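PDB 2OZT: o-succinylbenzoate synthase from Synechococcus elongatus, which catalyses the metal-dependent dehydration of 2-succinyl-6-hydroxy-2,4-cyclohexadiene-1-carboxylate to 2-succinylbenzoate on the way to phylloquinone. Local coordinates for residues 106-111 with 290-295; 223-228 with 246-251; 240-245 with 266-271. All coordinates share one frame; numbering follows the deposited sequence.

Overall arrangement
From the N terminus the chain first builds an antiparallel sheet of the enolase N-terminal type and then reaches 106-111, just before the first barrel strand, 112-114. Contact 1 joins this lead-in to 290-295, which follows helix 277-290, and so closes the longest loop, one that holds most of the barrel. Contacts 2 and 3 are nested inside it and cross each other, since 223-228, 240-245, 246-251 and 266-271 alternate along the chain. Contact 3 pairs the neighbouring barrel strands 241-244 and 268-270, while contact 2 joins the loops that follow strands 218-220 and 241-244. His-294 links contact 1 to contact 3 through Gln-266 O.

Contact 1 of 3, residues 106-111 with 290-295. With PO4 (phosphate ion), chain B.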
ATOM      1  N   ARG A 106      15.865   3.447   6.210  1.00 21.22           N
ATOM      2  CA  ARG A 106      16.096   4.862   6.001  1.00 21.43           C
ATOM      3  C   ARG A 106      14.782   5.606   5.805  1.00 21.19           C
ATOM      4  O   ARG A 106      13.762   4.985   5.448  1.00 20.36           O
ATOM      5  CB  ARG A 106      17.053   5.091   4.830  1.00 20.86           C
ATOM      6  CG  ARG A 106      16.394   5.096   3.494  1.00 21.96           C
ATOM      7  CD  ARG A 106      17.383   5.283   2.365  1.00 23.47           C
ATOM      8  NE  ARG A 106      18.107   4.044   2.083  1.00 23.85           N
ATOM      9  CZ  ARG A 106      19.029   3.956   1.130  1.00 26.78           C
ATOM     10  NH1 ARG A 106      19.315   5.045   0.397  1.00 26.92           N
ATOM     11  NH2 ARG A 106      19.639   2.814   0.901  1.00 26.39           N
ATOM     12  N   PRO A 107      14.801   6.912   6.122  0.50 21.10           N
ATOM     13  CA  PRO A 107      13.749   7.772   5.661  0.50 20.71           C
ATOM     14  C   PRO A 107      13.718   7.738   4.143  0.50 20.64           C
ATOM     15  O   PRO A 107      14.742   7.901   3.470  0.50 21.21           O
ATOM     16  CB  PRO A 107      14.176   9.166   6.172  0.50 20.87           C
ATOM     17  CG  PRO A 107      15.630   9.049   6.392  0.50 21.41           C
ATOM     18  CD  PRO A 107      15.789   7.659   6.924  0.50 21.10           C
ATOM     19  N   TRP A 108      12.542   7.424   3.634  1.00 19.40           N
ATOM     20  CA  TRP A 108      12.169   7.735   2.265  1.00 18.22           C
ATOM     21  C   TRP A 108      11.134   8.843   2.273  1.00 17.99           C
ATOM     22  O   TRP A 108      10.396   8.984   3.271  1.00 19.12           O
ATOM     23  CB  TRP A 108      11.548   6.480   1.666  1.00 17.96           C
ATOM     24  CG  TRP A 108      12.508   5.325   1.605  1.00 16.04           C
ATOM     25  CD1 TRP A 108      12.572   4.259   2.463  1.00 16.93           C
ATOM     26  CD2 TRP A 108      13.559   5.126   0.636  1.00 15.05           C
ATOM     27  NE1 TRP A 108      13.578   3.411   2.086  1.00 18.12           N
ATOM     28  CE2 TRP A 108      14.207   3.913   0.978  1.00 17.66           C
ATOM     29  CE3 TRP A 108      14.021   5.845  -0.458  1.00 17.11           C
ATOM     30  CZ2 TRP A 108      15.271   3.390   0.236  1.00 16.55           C
ATOM     31  CZ3 TRP A 108      15.115   5.307  -1.205  1.00 17.75           C
ATOM     32  CH2 TRP A 108      15.725   4.102  -0.823  1.00 16.55           C
ATOM     33  N   PRO A 109      11.072   9.630   1.189  1.00 17.03           N
ATOM     34  CA  PRO A 109      10.016  10.647   1.123  1.00 16.41           C
ATOM     35  C   PRO A 109       8.649   9.991   1.257  1.00 16.03           C
ATOM     36  O   PRO A 109       8.436   8.892   0.687  1.00 14.87           O
ATOM     37  CB  PRO A 109      10.159  11.213  -0.288  1.00 17.21           C
ATOM     38  CG  PRO A 109      11.618  11.043  -0.609  1.00 18.92           C
ATOM     39  CD  PRO A 109      11.951   9.686   0.000  1.00 17.56           C
ATOM     40  N   ILE A 110       7.739  10.684   1.946  1.00 14.51           N
ATOM     41  CA  ILE A 110       6.397  10.171   2.229  1.00 15.09           C
ATOM     42  C   ILE A 110       5.360  11.104   1.617  1.00 13.75           C
ATOM     43  O   ILE A 110       5.505  12.318   1.703  1.00 16.54           O
ATOM     44  CB  ILE A 110       6.131  10.129   3.753  1.00 15.17           C
ATOM     45  CG1 ILE A 110       7.182   9.281   4.481  1.00 17.53           C
ATOM     46  CG2 ILE A 110       4.700   9.614   4.063  1.00 17.99           C
ATOM     47  CD1 ILE A 110       7.166   7.805   4.048  1.00 20.82           C
ATOM     48  N   CYS A 111       4.328  10.546   0.997  1.00 12.41           N
ATOM     49  CA  CYS A 111       3.241  11.370   0.404  1.00 12.72           C
ATOM     50  C   CYS A 111       2.301  11.840   1.487  1.00 13.62           C
ATOM     51  O   CYS A 111       1.879  11.060   2.358  1.00 15.09           O
ATOM     52  CB  CYS A 111       2.501  10.484  -0.585  1.00 11.72           C
ATOM     53  SG  CYS A 111       1.139  11.295  -1.394  1.00 15.52           S
ATOM     54  N   TRP A 290      14.701  -2.458  -3.354  1.00 16.23           N
ATOM     55  CA  TRP A 290      13.950  -1.913  -4.467  1.00 15.64           C
ATOM     56  C   TRP A 290      14.203  -0.429  -4.739  1.00 14.94           C
ATOM     57  O   TRP A 290      14.046   0.006  -5.884  1.00 15.59           O
ATOM     58  CB  TRP A 290      12.442  -2.144  -4.249  1.00 14.16           C
ATOM     59  CG  TRP A 290      12.074  -3.620  -4.265  1.00 14.24           C
ATOM     60  CD1 TRP A 290      12.604  -4.597  -5.070  1.00 15.50           C
ATOM     61  CD2 TRP A 290      11.050  -4.260  -3.475  1.00 13.45           C
ATOM     62  NE1 TRP A 290      11.969  -5.810  -4.818  1.00 15.74           N
ATOM     63  CE2 TRP A 290      11.008  -5.611  -3.855  1.00 13.72           C
ATOM     64  CE3 TRP A 290      10.133  -3.800  -2.521  1.00 13.35           C
ATOM     65  CZ2 TRP A 290      10.115  -6.524  -3.276  1.00 14.93           C
ATOM     66  CZ3 TRP A 290       9.216  -4.702  -1.973  1.00 13.82           C
ATOM     67  CH2 TRP A 290       9.246  -6.064  -2.332  1.00 14.05           C
ATOM     68  N   GLN A 291      14.608   0.327  -3.720  1.00 15.01           N
ATOM     69  CA  GLN A 291      15.003   1.744  -3.869  1.00 15.36           C
ATOM     70  C   GLN A 291      13.969   2.610  -4.576  1.00 15.67           C
ATOM     71  O   GLN A 291      14.127   2.995  -5.741  1.00 17.19           O
ATOM     72  CB  GLN A 291      16.345   1.848  -4.595  1.00 17.32           C
ATOM     73  CG  GLN A 291      17.428   1.121  -3.802  1.00 19.25           C
ATOM     74  CD  GLN A 291      18.270   2.031  -2.995  1.00 26.77           C
ATOM     75  OE1 GLN A 291      18.583   3.138  -3.417  1.00 28.51           O
ATOM     76  NE2 GLN A 291      18.652   1.584  -1.797  1.00 30.99           N
ATOM     77  N   PRO A 292      12.884   2.899  -3.867  1.00 14.18           N
ATOM     78  CA  PRO A 292      11.742   3.564  -4.503  1.00 14.27           C
ATOM     79  C   PRO A 292      12.096   4.947  -5.063  1.00 14.44           C
ATOM     80  O   PRO A 292      12.941   5.658  -4.514  1.00 15.30           O
ATOM     81  CB  PRO A 292      10.711   3.678  -3.349  1.00 14.67           C
ATOM     82  CG  PRO A 292      11.540   3.583  -2.091  1.00 15.34           C
ATOM     83  CD  PRO A 292      12.677   2.647  -2.444  1.00 15.29           C
ATOM     84  N   CYS A 293      11.402   5.324  -6.133  1.00 14.80           N
ATOM     85  CA  CYS A 293      11.625   6.612  -6.776  1.00 15.30           C
ATOM     86  C   CYS A 293      10.426   7.538  -6.738  1.00 15.59           C
ATOM     87  O   CYS A 293      10.388   8.575  -7.425  1.00 16.90           O
ATOM     88  CB  CYS A 293      12.045   6.420  -8.243  1.00 15.61           C
ATOM     89  SG  CYS A 293      10.839   5.592  -9.238  1.00 16.51           S
ATOM     90  N   HIS A 294       9.416   7.158  -5.962  1.00 13.74           N
ATOM     91  CA  HIS A 294       8.248   8.018  -5.724  1.00 13.20           C
ATOM     92  C   HIS A 294       7.911   8.021  -4.261  1.00 12.62           C
ATOM     93  O   HIS A 294       8.164   7.018  -3.550  1.00 12.83           O
ATOM     94  CB  HIS A 294       7.044   7.503  -6.510  1.00 14.06           C
ATOM     95  CG  HIS A 294       7.291   7.463  -7.987  1.00 14.13           C
ATOM     96  ND1 HIS A 294       7.548   8.603  -8.721  1.00 15.95           N
ATOM     97  CD2 HIS A 294       7.337   6.419  -8.864  1.00 14.74           C
ATOM     98  CE1 HIS A 294       7.732   8.270  -9.994  1.00 17.55           C
ATOM     99  NE2 HIS A 294       7.630   6.955 -10.107  1.00 13.49           N
ATOM    100  N   ALA A 295       7.334   9.125  -3.791  1.00 13.57           N
ATOM    101  CA  ALA A 295       6.960   9.275  -2.383  1.00 12.13           C
ATOM    102  C   ALA A 295       6.063   8.117  -1.983  1.00 13.16           C
ATOM    103  O   ALA A 295       5.144   7.738  -2.720  1.00 13.52           O
ATOM    104  CB  ALA A 295       6.169  10.591  -2.197  1.00 14.11           C
TER
HETATM  105  P   PO4 B 601       6.957  11.497  -6.552  1.00 26.40           P
HETATM  106  O1  PO4 B 601       7.426  11.536  -5.131  1.00 27.63           O
HETATM  107  O2  PO4 B 601       5.928  10.421  -6.612  1.00 25.75           O
HETATM  108  O3  PO4 B 601       6.309  12.846  -6.868  1.00 27.11           O
HETATM  109  O4  PO4 B 601       7.914  11.255  -7.704  1.00 25.55           O
HETATM  110  O   HOH W   1      10.056   7.472  -1.445  1.00 21.85           O
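With CG of Trp-108 anti to the carbonyl carbon (chi1 -62°) and the indole turned broadside (chi2 101°), one face of the ring system is offered to Pro-292, the two side chains crossing at about a right angle. Pro-292 CD stands almost on the normal of the six-membered ring, 3.6 Å from its centroid, in a CH-pi contact. Arg-106 CG covers the opposite face, and Gln-291 CD lies at the rim, 3.9 Å from Trp-108 CH2. An alanine in place of Trp-108 is likely to leave Pro-292 CD without its aromatic face and open a gap between Pro-292 and Arg-106 CG. Arg-106 NH2 and Gln-291 NE2, both donors, do not bond to each other; Glu-288 serves both, its carboxylate for Arg-106 NE and its backbone O for Gln-291 NE2. Farther along, Ala-295 CB rests 4.0 Å from Cys-111 CB, and a water donates to both Pro-109 O and His-294 O. A phosphate ion, probably from the crystallisation liquor, accepts a nearly straight bond from His-294 ND1 to its O4 (2.9 Å) and another from Ala-295 N to its O1 (2.8 Å); Arg-165 and Thr-134 also bond to it. Direct backbone bonds come just past the segment, from Leu-296 to Pro-109 and Cys-111. Trp-108 and Pro-292 both lean on Leu-287 of helix 277-290, whereas Cys-111 and Ala-295 pack on Thr-134 of barrel strand 134-138.

Contact 2 of 3, residues 223-228 with 246-251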
ATOM      1  N   SER A 223      -7.374  -2.033  -8.019  1.00 13.34           N
ATOM      2  CA  SER A 223      -7.236  -3.065  -9.034  1.00 14.89           C
ATOM      3  C   SER A 223      -6.048  -3.998  -8.842  1.00 15.54           C
ATOM      4  O   SER A 223      -6.021  -5.084  -9.471  1.00 15.82           O
ATOM      5  CB  SER A 223      -7.116  -2.441 -10.433  1.00 13.93           C
ATOM      6  OG  SER A 223      -8.374  -1.944 -10.914  1.00 15.68           O
ATOM      7  N   VAL A 224      -5.055  -3.548  -8.062  1.00 15.53           N
ATOM      8  CA  VAL A 224      -3.825  -4.330  -7.901  1.00 15.84           C
ATOM      9  C   VAL A 224      -3.488  -4.591  -6.434  1.00 16.92           C
ATOM     10  O   VAL A 224      -2.827  -3.804  -5.784  1.00 17.52           O
ATOM     11  CB  VAL A 224      -2.614  -3.767  -8.698  1.00 16.10           C
ATOM     12  CG1 VAL A 224      -2.838  -3.959 -10.226  1.00 16.08           C
ATOM     13  CG2 VAL A 224      -2.341  -2.287  -8.405  1.00 15.28           C
ATOM     14  N   VAL A 225      -3.984  -5.701  -5.933  1.00 16.75           N
ATOM     15  CA  VAL A 225      -3.712  -6.117  -4.557  1.00 16.80           C
ATOM     16  C   VAL A 225      -2.621  -7.205  -4.551  1.00 16.52           C
ATOM     17  O   VAL A 225      -1.548  -7.050  -3.937  1.00 17.18           O
ATOM     18  CB  VAL A 225      -5.017  -6.582  -3.893  1.00 16.30           C
ATOM     19  CG1 VAL A 225      -4.745  -7.131  -2.467  1.00 16.99           C
ATOM     20  CG2 VAL A 225      -6.037  -5.405  -3.870  1.00 20.96           C
ATOM     21  N   SER A 226      -2.878  -8.277  -5.276  1.00 16.76           N
ATOM     22  CA  SER A 226      -1.982  -9.440  -5.291  1.00 16.67           C
ATOM     23  C   SER A 226      -1.011  -9.437  -6.461  1.00 15.96           C
ATOM     24  O   SER A 226      -1.221  -8.734  -7.475  1.00 15.98           O
ATOM     25  CB  SER A 226      -2.819 -10.722  -5.386  1.00 16.10           C
ATOM     26  OG  SER A 226      -3.447 -10.775  -6.674  1.00 19.64           O
ATOM     27  N   ALA A 227       0.069 -10.216  -6.320  1.00 15.61           N
ATOM     28  CA  ALA A 227       0.980 -10.422  -7.441  1.00 15.93           C
ATOM     29  C   ALA A 227       0.251 -10.874  -8.712  1.00 16.84           C
ATOM     30  O   ALA A 227       0.578 -10.432  -9.835  1.00 16.69           O
ATOM     31  CB  ALA A 227       2.055 -11.448  -7.041  1.00 16.21           C
ATOM     32  N   ALA A 228      -0.731 -11.760  -8.553  1.00 17.66           N
ATOM     33  CA  ALA A 228      -1.469 -12.227  -9.754  1.00 16.93           C
ATOM     34  C   ALA A 228      -2.169 -11.099 -10.498  1.00 16.69           C
ATOM     35  O   ALA A 228      -2.190 -11.103 -11.728  1.00 15.66           O
ATOM     36  CB  ALA A 228      -2.457 -13.331  -9.376  1.00 17.64           C
ATOM     37  N   THR A 246       2.705  -3.873  -0.306  1.00 11.09           N
ATOM     38  CA  THR A 246       3.594  -5.021  -0.137  1.00 11.78           C
ATOM     39  C   THR A 246       3.051  -6.033   0.887  1.00 12.71           C
ATOM     40  O   THR A 246       3.213  -7.248   0.693  1.00 12.00           O
ATOM     41  CB  THR A 246       4.962  -4.523   0.212  1.00 12.37           C
ATOM     42  OG1 THR A 246       5.449  -3.674  -0.830  1.00 15.63           O
ATOM     43  CG2 THR A 246       5.994  -5.653   0.380  1.00 13.63           C
ATOM     44  N   ALA A 247       2.418  -5.543   1.945  1.00 11.38           N
ATOM     45  CA  ALA A 247       1.926  -6.463   2.974  1.00 12.31           C
ATOM     46  C   ALA A 247       0.810  -7.362   2.469  1.00 13.06           C
ATOM     47  O   ALA A 247       0.509  -8.405   3.082  1.00 13.62           O
ATOM     48  CB  ALA A 247       1.457  -5.662   4.196  1.00 12.74           C
ATOM     49  N   LEU A 248       0.145  -6.942   1.369  1.00 12.34           N
ATOM     50  CA  LEU A 248      -0.998  -7.706   0.839  1.00 12.44           C
ATOM     51  C   LEU A 248      -0.685  -8.529  -0.407  1.00 12.46           C
ATOM     52  O   LEU A 248      -1.528  -9.271  -0.895  1.00 13.41           O
ATOM     53  CB  LEU A 248      -2.148  -6.757   0.442  1.00 12.82           C
ATOM     54  CG  LEU A 248      -2.526  -5.718   1.481  1.00 12.56           C
ATOM     55  CD1 LEU A 248      -3.734  -4.874   0.932  1.00 13.38           C
ATOM     56  CD2 LEU A 248      -2.870  -6.419   2.833  1.00 12.97           C
ATOM     57  N   PHE A 249       0.539  -8.359  -0.919  1.00 12.82           N
ATOM     58  CA  PHE A 249       0.848  -8.693  -2.300  1.00 12.12           C
ATOM     59  C   PHE A 249       1.274 -10.143  -2.528  1.00 13.18           C
ATOM     60  O   PHE A 249       0.959 -10.716  -3.586  1.00 13.91           O
ATOM     61  CB  PHE A 249       1.952  -7.721  -2.733  1.00 12.65           C
ATOM     62  CG  PHE A 249       2.639  -8.054  -4.018  1.00 13.09           C
ATOM     63  CD1 PHE A 249       2.245  -7.456  -5.243  1.00 15.45           C
ATOM     64  CD2 PHE A 249       3.744  -8.907  -4.003  1.00 14.60           C
ATOM     65  CE1 PHE A 249       2.958  -7.741  -6.434  1.00 15.13           C
ATOM     66  CE2 PHE A 249       4.422  -9.228  -5.184  1.00 17.61           C
ATOM     67  CZ  PHE A 249       4.029  -8.625  -6.384  1.00 15.49           C
ATOM     68  N   GLY A 250       1.930 -10.780  -1.550  1.00 13.85           N
ATOM     69  CA  GLY A 250       2.502 -12.101  -1.774  1.00 14.93           C
ATOM     70  C   GLY A 250       3.932 -12.159  -1.296  1.00 13.63           C
ATOM     71  O   GLY A 250       4.384 -11.296  -0.537  1.00 13.70           O
ATOM     72  N   ASP A 251       4.663 -13.181  -1.747  1.00 15.61           N
ATOM     73  CA  ASP A 251       6.095 -13.259  -1.436  1.00 16.51           C
ATOM     74  C   ASP A 251       6.771 -12.040  -2.093  1.00 15.34           C
ATOM     75  O   ASP A 251       6.614 -11.855  -3.279  1.00 15.62           O
ATOM     76  CB  ASP A 251       6.626 -14.561  -2.057  1.00 18.51           C
ATOM     77  CG  ASP A 251       8.056 -14.893  -1.639  1.00 21.23           C
ATOM     78  OD1 ASP A 251       8.885 -14.005  -1.410  1.00 21.86           O
ATOM     79  OD2 ASP A 251       8.353 -16.107  -1.518  1.00 29.44           O
TER
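Val-225 meets the other segment with one methyl and its carbonyl: CG1 touches Leu-248 CB at 3.9 Å, the two side chains crossing at a slant, and the backbone O receives a CA-H...O contact from Phe-249 CA at 3.3 Å. The methyl reaches across because CG1 stands opposite the backbone N (chi1 176°); Trp-53, from a loop of the N-terminal part, also touches this side chain. Ser-226 follows with its backbone against Phe-249, the two CA atoms 4.2 Å apart, while its side chain turns from the partner. It is the N-cap of helix 227-235, its OG accepting from Glu-229 N; the carboxylate of Glu-229 in turn takes the N-H of Val-225. In the alpha/beta barrel of the enolase superfamily, this helix start and the short, weakly bonded helix 246-249 both belong to loops at the C-terminal ends of barrel strands, 218-220 and 241-244, the end of the barrel where the metal ligands sit. Ala-227, in the first turn, donates its N-H to Phe-249 O at 2.9 Å, in the carbonyl plane and on a lone pair, so that a helix-start amide is satisfied by the neighbouring loop. Ala-227 CB meanwhile lies over one face of the Phe-249 ring, offset toward the rim and 3.5 Å from CZ, a CH-pi contact. Past the ring the chain turns at Gly-250, whose positive phi (131°) would jam a CB against the carbonyl of Phe-249. Helix 252-260 packs on the same phenylalanine through Ser-254, Leu-255 and Leu-258.

Contact 3 of 3, residues 240-245 with 266-271; sequences GFFVIK and QRLVFS
Lys-245, whose CD presses on Ser-271 OG at 3.2 Å, ends in an NZ held by three oxygens. Val-243 O, two residues back, accepts from NZ at 2.7 Å, with the donor above the carbonyl plane, 36° out of it; Val-224 O takes a second bond, and Asp-221 OD1, from a metal ligand, makes a salt bridge. The bends at chi2 and chi3 fold the lysine back over its own strand to reach them. Strands 241-244 and 268-270 run parallel, their axes 23° apart, as neighbours in the parallel barrel sheet, joined by a beta-alpha-beta crossover through helix 252-260. Four backbone bonds zip them: Phe-242 N to Arg-267 O, Val-269 N to Phe-242 O, Ile-244 N to Val-269 O and Ser-271 N to Ile-244 O. A water donates to Ile-244 O and Ser-271 O just past the last of these. Val-243 and Val-269 face the barrel interior, where they touch Glu-196 and Tyr-194 respectively; Val-243 CG1 also sits tightly against Ser-271 OG (3.2 Å). On the outer face Leu-268 CD2 fits 4.0 Å from both Phe-242 CB and Ile-244 CG1, and Phe-270 CD1 meets Ile-244 CB, under helices 227-235 and 252-260. Just before strand 268-270, Arg-267 lays its CD over the centre of the Phe-241 ring, 3.9 Å from its centroid, with the guanidinium carbon in an off-centre cation-pi contact; Arg-267 NE bonds to Pro-239 O. Fixed by a carboxylate of the metal site and two backbone carbonyls, the amine of Lys-245 is held beside that site, consistent with its predicted role as proton acceptor.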
ATOM      1  N   GLY A 240       0.413   2.756 -17.218  1.00 13.64           N
ATOM      2  CA  GLY A 240       0.482   3.650 -16.082  1.00 13.14           C
ATOM      3  C   GLY A 240       1.196   3.101 -14.862  1.00 13.11           C
ATOM      4  O   GLY A 240       2.148   2.286 -14.964  1.00 14.38           O
ATOM      5  N   PHE A 241       0.781   3.635 -13.722  1.00 12.50           N
ATOM      6  CA  PHE A 241       1.419   3.281 -12.459  1.00 12.89           C
ATOM      7  C   PHE A 241       0.686   2.175 -11.714  1.00 13.31           C
ATOM      8  O   PHE A 241      -0.484   1.887 -11.933  1.00 12.91           O
ATOM      9  CB  PHE A 241       1.486   4.502 -11.539  1.00 12.39           C
ATOM     10  CG  PHE A 241       2.419   5.565 -12.031  1.00 14.25           C
ATOM     11  CD1 PHE A 241       3.710   5.682 -11.551  1.00 17.33           C
ATOM     12  CD2 PHE A 241       1.978   6.470 -13.000  1.00 13.27           C
ATOM     13  CE1 PHE A 241       4.555   6.669 -12.051  1.00 19.53           C
ATOM     14  CE2 PHE A 241       2.799   7.482 -13.464  1.00 18.03           C
ATOM     15  CZ  PHE A 241       4.106   7.576 -13.005  1.00 19.51           C
ATOM     16  N   PHE A 242       1.433   1.510 -10.828  1.00 12.47           N
ATOM     17  CA  PHE A 242       0.852   0.456  -9.997  1.00 12.82           C
ATOM     18  C   PHE A 242       1.145   0.837  -8.549  1.00 13.16           C
ATOM     19  O   PHE A 242       2.306   1.114  -8.222  1.00 13.69           O
ATOM     20  CB  PHE A 242       1.635  -0.843 -10.222  1.00 13.39           C
ATOM     21  CG  PHE A 242       1.518  -1.457 -11.610  1.00 13.87           C
ATOM     22  CD1 PHE A 242       0.655  -2.508 -11.840  1.00 16.81           C
ATOM     23  CD2 PHE A 242       2.360  -1.044 -12.648  1.00 13.25           C
ATOM     24  CE1 PHE A 242       0.597  -3.115 -13.116  1.00 18.05           C
ATOM     25  CE2 PHE A 242       2.293  -1.662 -13.907  1.00 16.21           C
ATOM     26  CZ  PHE A 242       1.415  -2.683 -14.116  1.00 17.66           C
ATOM     27  N   VAL A 243       0.116   0.904  -7.717  1.00 12.23           N
ATOM     28  CA  VAL A 243       0.330   1.196  -6.288  1.00 12.53           C
ATOM     29  C   VAL A 243       0.406  -0.170  -5.578  1.00 12.74           C
ATOM     30  O   VAL A 243      -0.576  -0.914  -5.542  1.00 13.68           O
ATOM     31  CB  VAL A 243      -0.814   2.053  -5.726  1.00 13.07           C
ATOM     32  CG1 VAL A 243      -0.591   2.353  -4.242  1.00 14.83           C
ATOM     33  CG2 VAL A 243      -0.940   3.368  -6.540  1.00 14.87           C
ATOM     34  N   ILE A 244       1.592  -0.521  -5.083  1.00 12.76           N
ATOM     35  CA  ILE A 244       1.831  -1.846  -4.515  1.00 12.07           C
ATOM     36  C   ILE A 244       1.702  -1.804  -3.005  1.00 11.73           C
ATOM     37  O   ILE A 244       2.414  -1.017  -2.337  1.00 12.01           O
ATOM     38  CB  ILE A 244       3.282  -2.265  -4.836  1.00 11.84           C
ATOM     39  CG1 ILE A 244       3.552  -2.317  -6.348  1.00 14.60           C
ATOM     40  CG2 ILE A 244       3.624  -3.636  -4.182  1.00 12.39           C
ATOM     41  CD1 ILE A 244       2.624  -3.272  -7.134  1.00 13.80           C
ATOM     42  N   LYS A 245       0.794  -2.627  -2.474  1.00 11.68           N
ATOM     43  CA  LYS A 245       0.692  -2.798  -1.017  1.00 11.73           C
ATOM     44  C   LYS A 245       1.433  -4.062  -0.653  1.00 12.02           C
ATOM     45  O   LYS A 245       0.905  -5.165  -0.731  1.00 12.40           O
ATOM     46  CB  LYS A 245      -0.766  -2.938  -0.553  1.00 12.27           C
ATOM     47  CG  LYS A 245      -1.571  -1.617  -0.602  1.00 11.65           C
ATOM     48  CD  LYS A 245      -1.895  -1.057  -2.025  1.00 13.03           C
ATOM     49  CE  LYS A 245      -2.718  -2.009  -2.889  1.00 13.96           C
ATOM     50  NZ  LYS A 245      -2.956  -1.314  -4.261  1.00 13.67           N
ATOM     51  N   GLN A 266      10.110   2.307 -12.318  1.00 14.52           N
ATOM     52  CA  GLN A 266       9.660   3.702 -12.268  1.00 14.48           C
ATOM     53  C   GLN A 266       8.145   3.844 -12.213  1.00 14.11           C
ATOM     54  O   GLN A 266       7.667   4.899 -11.857  1.00 16.44           O
ATOM     55  CB  GLN A 266      10.260   4.441 -13.478  1.00 15.87           C
ATOM     56  CG  GLN A 266      10.033   5.989 -13.519  1.00 17.73           C
ATOM     57  CD  GLN A 266       8.680   6.411 -14.016  1.00 16.88           C
ATOM     58  OE1 GLN A 266       8.015   5.684 -14.788  1.00 19.29           O
ATOM     59  NE2 GLN A 266       8.229   7.600 -13.568  1.00 20.25           N
ATOM     60  N   ARG A 267       7.413   2.790 -12.560  1.00 13.67           N
ATOM     61  CA  ARG A 267       5.955   2.863 -12.504  1.00 13.56           C
ATOM     62  C   ARG A 267       5.363   2.391 -11.167  1.00 13.87           C
ATOM     63  O   ARG A 267       4.153   2.322 -11.020  1.00 13.13           O
ATOM     64  CB  ARG A 267       5.358   2.068 -13.675  1.00 14.32           C
ATOM     65  CG  ARG A 267       5.532   2.781 -15.048  1.00 16.91           C
ATOM     66  CD  ARG A 267       4.917   4.140 -15.040  1.00 20.59           C
ATOM     67  NE  ARG A 267       4.522   4.534 -16.386  1.00 23.07           N
ATOM     68  CZ  ARG A 267       4.935   5.631 -17.019  1.00 30.73           C
ATOM     69  NH1 ARG A 267       5.749   6.500 -16.427  1.00 30.95           N
ATOM     70  NH2 ARG A 267       4.509   5.873 -18.254  1.00 31.81           N
ATOM     71  N   LEU A 268       6.212   2.030 -10.194  1.00 12.75           N
ATOM     72  CA  LEU A 268       5.735   1.584  -8.856  1.00 12.24           C
ATOM     73  C   LEU A 268       5.651   2.717  -7.841  1.00 12.02           C
ATOM     74  O   LEU A 268       6.550   3.568  -7.747  1.00 12.24           O
ATOM     75  CB  LEU A 268       6.667   0.503  -8.275  1.00 13.06           C
ATOM     76  CG  LEU A 268       6.864  -0.720  -9.161  1.00 13.82           C
ATOM     77  CD1 LEU A 268       7.625  -1.750  -8.365  1.00 14.70           C
ATOM     78  CD2 LEU A 268       5.537  -1.309  -9.681  1.00 15.50           C
ATOM     79  N   VAL A 269       4.597   2.634  -7.032  1.00 11.14           N
ATOM     80  CA  VAL A 269       4.462   3.470  -5.838  1.00 10.92           C
ATOM     81  C   VAL A 269       4.126   2.506  -4.699  1.00 11.59           C
ATOM     82  O   VAL A 269       3.169   1.738  -4.791  1.00 12.34           O
ATOM     83  CB  VAL A 269       3.312   4.488  -6.007  1.00 12.02           C
ATOM     84  CG1 VAL A 269       3.070   5.245  -4.690  1.00 13.33           C
ATOM     85  CG2 VAL A 269       3.690   5.495  -7.113  1.00 15.20           C
ATOM     86  N   PHE A 270       4.943   2.518  -3.643  1.00 11.61           N
ATOM     87  CA  PHE A 270       4.669   1.623  -2.544  1.00 11.24           C
ATOM     88  C   PHE A 270       3.832   2.284  -1.460  1.00 11.67           C
ATOM     89  O   PHE A 270       4.148   3.381  -1.033  1.00 13.10           O
ATOM     90  CB  PHE A 270       6.015   1.183  -1.939  1.00 10.85           C
ATOM     91  CG  PHE A 270       6.839   0.327  -2.858  1.00 11.41           C
ATOM     92  CD1 PHE A 270       6.695  -1.040  -2.826  1.00 11.91           C
ATOM     93  CD2 PHE A 270       7.785   0.885  -3.711  1.00 10.97           C
ATOM     94  CE1 PHE A 270       7.445  -1.872  -3.705  1.00 13.28           C
ATOM     95  CE2 PHE A 270       8.519   0.093  -4.601  1.00 12.67           C
ATOM     96  CZ  PHE A 270       8.370  -1.288  -4.549  1.00 13.84           C
ATOM     97  N   SER A 271       2.773   1.591  -1.031  1.00 11.92           N
ATOM     98  CA  SER A 271       1.835   2.165  -0.077  1.00 12.82           C
ATOM     99  C   SER A 271       1.430   1.263   1.036  1.00 13.22           C
ATOM    100  O   SER A 271       1.726   0.045   1.040  1.00 12.45           O
ATOM    101  CB  SER A 271       0.588   2.658  -0.823  1.00 14.79           C
ATOM    102  OG  SER A 271      -0.253   1.591  -1.142  1.00 18.95           O
TER
HETATM  103  O   HOH W   2       3.994  -1.284   0.057  1.00 14.46           O